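Local coordinates for protein tyrocidine synthase 2 (Brevibacillus parabrevis, PDB 6TA8) that belongs to the non-ribosomal peptide synthetases, large modular enzymes, and is represented here by a condensation domain, at residues H249-V259 with G430-L441. Residues are numbered along the deposited sequence; the frame is centred on the assembly and turned at random.
Sequences HTRTLSFALTV and GELRISVGYSRL
Phe-255 and Ile-434 form a hydrogen-bonded pair in the antiparallel ladder that joins strands 250-256 and 431-439, and their side chains lie alongside each other, pointing the same way. With chi1 at 75°, CG of Phe-255 sits between its own backbone N and carbonyl carbon, which carries the ring over toward the neighbouring strand; CE2 comes within 3.5 Å of Ile-434 CB. Tyr-438 makes the reciprocal move (chi1 67°), laying its ring against Arg-251, whose CB stands 4.2 Å from the ring centroid in an off-centre CH-pi contact. Beyond the strand, Leu-257 CD1 touches Leu-432 CD2, and the ladder gains a last rung from Leu-257 N to Leu-432 O (3.1 Å).

Seven alternating pairs run from Thr-250 with Ser-439 to Ala-256 with Arg-433. On the other face, the hydroxyls of Ser-254 and Ser-435 hydrogen-bond at 3.0 Å between their OG atoms, while Ala-256 CB rests on the aliphatic stem of Arg-433. At the far end Arg-440 N donates to His-249 O (2.8 Å), and Leu-441 CD1 sits almost centrally over the imidazole, 3.4 Å from its centroid. Arg-251 and Arg-440 run side by side; NH1 of Arg-251 bonds to the carbonyls of Thr-250 and Lys-248.

Strand 250-256 forms one edge of a six-stranded mixed sheet, and 431-439 continues inward to 421-428 through backbone bonds such as that of Ser-435 with Ser-424. Helix 445-466 covers the Leu-253, Ile-434 and Tyr-438 face, whereas helix 259-267, N-capped by Thr-258, packs against Leu-257 and Leu-432.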
loop_
_atom_site.group_PDB
_atom_site.type_symbol
_atom_site.label_atom_id
_atom_site.label_comp_id
_atom_site.label_asym_id
_atom_site.label_seq_id
_atom_site.Cartn_x
_atom_site.Cartn_y
_atom_site.Cartn_z
ATOM N N HIS A 249 20.378 1.913 -0.054
ATOM C CA HIS A 249 20.690 2.834 -1.138
ATOM C C HIS A 249 19.449 3.472 -1.748
ATOM O O HIS A 249 19.546 4.089 -2.813
ATOM C CB HIS A 249 21.487 2.111 -2.226
ATOM C CG HIS A 249 22.665 1.347 -1.706
ATOM N ND1 HIS A 249 23.863 1.949 -1.391
ATOM C CD2 HIS A 249 22.827 0.029 -1.445
ATOM C CE1 HIS A 249 24.713 1.036 -0.959
ATOM N NE2 HIS A 249 24.109 -0.139 -0.981
ATOM N N THR A 250 18.294 3.342 -1.101
ATOM C CA THR A 250 17.051 3.860 -1.653
ATOM C C THR A 250 16.889 5.337 -1.313
ATOM O O THR A 250 16.993 5.731 -0.147
ATOM C CB THR A 250 15.857 3.065 -1.123
ATOM O OG1 THR A 250 15.848 1.760 -1.717
ATOM C CG2 THR A 250 14.553 3.773 -1.453
ATOM N N ARG A 251 16.634 6.150 -2.334
ATOM C CA ARG A 251 16.346 7.564 -2.167
ATOM C C ARG A 251 15.003 7.885 -2.809
ATOM O O ARG A 251 14.526 7.168 -3.693
ATOM C CB ARG A 251 17.448 8.437 -2.780
ATOM C CG ARG A 251 18.826 8.211 -2.179
ATOM C CD ARG A 251 18.846 8.548 -0.698
ATOM N NE ARG A 251 20.199 8.509 -0.149
ATOM C CZ ARG A 251 20.727 7.453 0.462
ATOM N NH1 ARG A 251 20.017 6.342 0.604
ATOM N NH2 ARG A 251 21.965 7.507 0.931
ATOM N N THR A 252 14.391 8.976 -2.352
ATOM C CA THR A 252 13.073 9.384 -2.821
ATOM C C THR A 252 13.123 10.823 -3.306
ATOM O O THR A 252 13.684 11.692 -2.632
ATOM C CB THR A 252 12.016 9.245 -1.717
ATOM O OG1 THR A 252 12.323 10.148 -0.646
ATOM C CG2 THR A 252 11.977 7.820 -1.184
ATOM N N LEU A 253 12.532 11.068 -4.473
ATOM C CA LEU A 253 12.376 12.405 -5.030
ATOM C C LEU A 253 10.886 12.681 -5.174
ATOM O O LEU A 253 10.180 11.940 -5.867
ATOM C CB LEU A 253 13.087 12.529 -6.379
ATOM C CG LEU A 253 13.096 13.915 -7.031
ATOM C CD1 LEU A 253 14.434 14.186 -7.697
ATOM C CD2 LEU A 253 11.968 14.053 -8.036
ATOM N N SER A 254 10.411 13.741 -4.525
ATOM C CA SER A 254 8.991 14.048 -4.472
ATOM C C SER A 254 8.714 15.421 -5.071
ATOM O O SER A 254 9.530 16.342 -4.966
ATOM C CB SER A 254 8.470 14.006 -3.029
ATOM O OG SER A 254 8.823 12.792 -2.392
ATOM N N PHE A 255 7.548 15.543 -5.703
ATOM C CA PHE A 255 7.035 16.827 -6.157
ATOM C C PHE A 255 5.551 16.900 -5.831
ATOM O O PHE A 255 4.855 15.881 -5.804
ATOM C CB PHE A 255 7.278 17.049 -7.662
ATOM C CG PHE A 255 6.357 16.264 -8.561
ATOM C CD1 PHE A 255 5.166 16.814 -9.011
ATOM C CD2 PHE A 255 6.697 14.988 -8.978
ATOM C CE1 PHE A 255 4.324 16.099 -9.842
ATOM C CE2 PHE A 255 5.861 14.269 -9.813
ATOM C CZ PHE A 255 4.673 14.826 -10.245
ATOM N N ALA A 256 5.073 18.114 -5.575
ATOM C CA ALA A 256 3.692 18.337 -5.179
ATOM C C ALA A 256 3.065 19.406 -6.060
ATOM O O ALA A 256 3.755 20.239 -6.654
ATOM C CB ALA A 256 3.589 18.748 -3.703
ATOM N N LEU A 257 1.740 19.369 -6.138
ATOM C CA LEU A 257 0.964 20.362 -6.866
ATOM C C LEU A 257 0.305 21.327 -5.888
ATOM O O LEU A 257 0.015 20.976 -4.742
ATOM C CB LEU A 257 -0.104 19.694 -7.735
ATOM C CG LEU A 257 0.376 18.721 -8.814
ATOM C CD1 LEU A 257 -0.792 18.261 -9.672
ATOM C CD2 LEU A 257 1.457 19.356 -9.673
ATOM N N THR A 258 0.077 22.553 -6.353
ATOM C CA THR A 258 -0.600 23.544 -5.534
ATOM C C THR A 258 -2.056 23.139 -5.304
ATOM O O THR A 258 -2.642 22.367 -6.069
ATOM C CB THR A 258 -0.533 24.923 -6.194
ATOM O OG1 THR A 258 -1.250 24.898 -7.434
ATOM C CG2 THR A 258 0.911 25.319 -6.460
ATOM N N VAL A 259 -2.640 23.673 -4.235
ATOM C CA VAL A 259 -4.010 23.317 -3.860
ATOM C C VAL A 259 -5.048 23.864 -4.843
ATOM O O VAL A 259 -6.156 23.313 -4.896
ATOM C CB VAL A 259 -4.326 23.750 -2.414
ATOM C CG1 VAL A 259 -3.161 23.431 -1.492
ATOM C CG2 VAL A 259 -4.697 25.221 -2.320
ATOM N N GLY A 430 -4.791 18.970 0.690
ATOM C CA GLY A 430 -5.225 19.515 -0.581
ATOM C C GLY A 430 -4.155 19.576 -1.645
ATOM O O GLY A 430 -4.304 20.324 -2.616
ATOM N N GLU A 431 -3.076 18.811 -1.495
ATOM C CA GLU A 431 -1.974 18.798 -2.449
ATOM C C GLU A 431 -1.731 17.372 -2.916
ATOM O O GLU A 431 -1.400 16.498 -2.109
ATOM C CB GLU A 431 -0.697 19.377 -1.834
ATOM C CG GLU A 431 -0.741 20.878 -1.621
ATOM C CD GLU A 431 0.389 21.389 -0.750
ATOM O OE1 GLU A 431 1.416 20.687 -0.632
ATOM O OE2 GLU A 431 0.247 22.493 -0.184
ATOM N N LEU A 432 -1.897 17.141 -4.216
ATOM C CA LEU A 432 -1.521 15.863 -4.812
ATOM C C LEU A 432 -0.002 15.780 -4.862
ATOM O O LEU A 432 0.644 16.560 -5.567
ATOM C CB LEU A 432 -2.123 15.729 -6.207
ATOM C CG LEU A 432 -1.574 14.608 -7.087
ATOM C CD1 LEU A 432 -2.148 13.263 -6.669
ATOM C CD2 LEU A 432 -1.869 14.886 -8.553
ATOM N N ARG A 433 0.573 14.848 -4.108
ATOM C CA ARG A 433 2.019 14.746 -3.956
ATOM C C ARG A 433 2.485 13.393 -4.473
ATOM O O ARG A 433 2.082 12.351 -3.948
ATOM C CB ARG A 433 2.426 14.941 -2.494
ATOM C CG ARG A 433 1.823 16.189 -1.865
ATOM C CD ARG A 433 2.502 16.564 -0.561
ATOM N NE ARG A 433 1.979 15.801 0.567
ATOM C CZ ARG A 433 2.681 14.908 1.254
ATOM N NH1 ARG A 433 2.120 14.262 2.267
ATOM N NH2 ARG A 433 3.944 14.661 0.931
ATOM N N ILE A 434 3.334 13.417 -5.497
ATOM C CA ILE A 434 3.883 12.212 -6.109
ATOM C C ILE A 434 5.287 11.987 -5.571
ATOM O O ILE A 434 6.049 12.942 -5.371
ATOM C CB ILE A 434 3.894 12.326 -7.645
ATOM C CG1 ILE A 434 2.554 12.861 -8.155
ATOM C CG2 ILE A 434 4.227 10.983 -8.280
ATOM C CD1 ILE A 434 1.391 11.924 -7.936
ATOM N N SER A 435 5.633 10.723 -5.336
ATOM C CA SER A 435 6.949 10.347 -4.835
ATOM C C SER A 435 7.476 9.178 -5.652
ATOM O O SER A 435 6.748 8.211 -5.896
ATOM C CB SER A 435 6.889 9.975 -3.349
ATOM O OG SER A 435 6.340 11.034 -2.584
ATOM N N VAL A 436 8.735 9.271 -6.072
ATOM C CA VAL A 436 9.382 8.242 -6.878
ATOM C C VAL A 436 10.550 7.681 -6.079
ATOM O O VAL A 436 11.475 8.420 -5.719
ATOM C CB VAL A 436 9.861 8.792 -8.231
ATOM C CG1 VAL A 436 10.427 7.669 -9.089
ATOM C CG2 VAL A 436 8.721 9.499 -8.950
ATOM N N GLY A 437 10.508 6.379 -5.806
ATOM C CA GLY A 437 11.568 5.707 -5.077
ATOM C C GLY A 437 12.522 5.012 -6.032
ATOM O O GLY A 437 12.097 4.290 -6.937
ATOM N N TYR A 438 13.816 5.238 -5.816
ATOM C CA TYR A 438 14.856 4.679 -6.666
ATOM C C TYR A 438 16.069 4.334 -5.814
ATOM O O TYR A 438 16.160 4.706 -4.641
ATOM C CB TYR A 438 15.248 5.653 -7.786
ATOM C CG TYR A 438 15.937 6.906 -7.289
ATOM C CD1 TYR A 438 15.203 7.980 -6.805
ATOM C CD2 TYR A 438 17.323 7.012 -7.301
ATOM C CE1 TYR A 438 15.828 9.125 -6.349
ATOM C CE2 TYR A 438 17.958 8.153 -6.845
ATOM C CZ TYR A 438 17.205 9.206 -6.371
ATOM O OH TYR A 438 17.831 10.343 -5.916
ATOM N N SER A 439 17.008 3.613 -6.419
ATOM C CA SER A 439 18.281 3.290 -5.787
ATOM C C SER A 439 19.369 4.181 -6.369
ATOM O O SER A 439 19.454 4.348 -7.591
ATOM C CB SER A 439 18.640 1.816 -5.992
ATOM O OG SER A 439 19.923 1.528 -5.461
ATOM N N ARG A 440 20.198 4.753 -5.493
ATOM C CA ARG A 440 21.229 5.676 -5.949
ATOM C C ARG A 440 22.348 4.969 -6.703
ATOM O O ARG A 440 23.126 5.634 -7.396
ATOM C CB ARG A 440 21.804 6.457 -4.765
ATOM C CG ARG A 440 22.459 5.595 -3.702
ATOM C CD ARG A 440 23.020 6.451 -2.579
ATOM N NE ARG A 440 23.876 7.517 -3.092
ATOM C CZ ARG A 440 25.189 7.401 -3.268
ATOM N NH1 ARG A 440 25.803 6.265 -2.968
ATOM N NH2 ARG A 440 25.889 8.421 -3.744
ATOM N N LEU A 441 22.447 3.646 -6.587
ATOM C CA LEU A 441 23.439 2.889 -7.338
ATOM C C LEU A 441 23.000 2.602 -8.768
ATOM O O LEU A 441 23.782 2.032 -9.537
ATOM C CB LEU A 441 23.758 1.574 -6.622
ATOM C CG LEU A 441 23.864 1.597 -5.095
ATOM C CD1 LEU A 441 24.318 0.238 -4.591
ATOM C CD2 LEU A 441 24.808 2.690 -4.614
HETATM O O HOH W 1 25.191 4.891 -0.655
#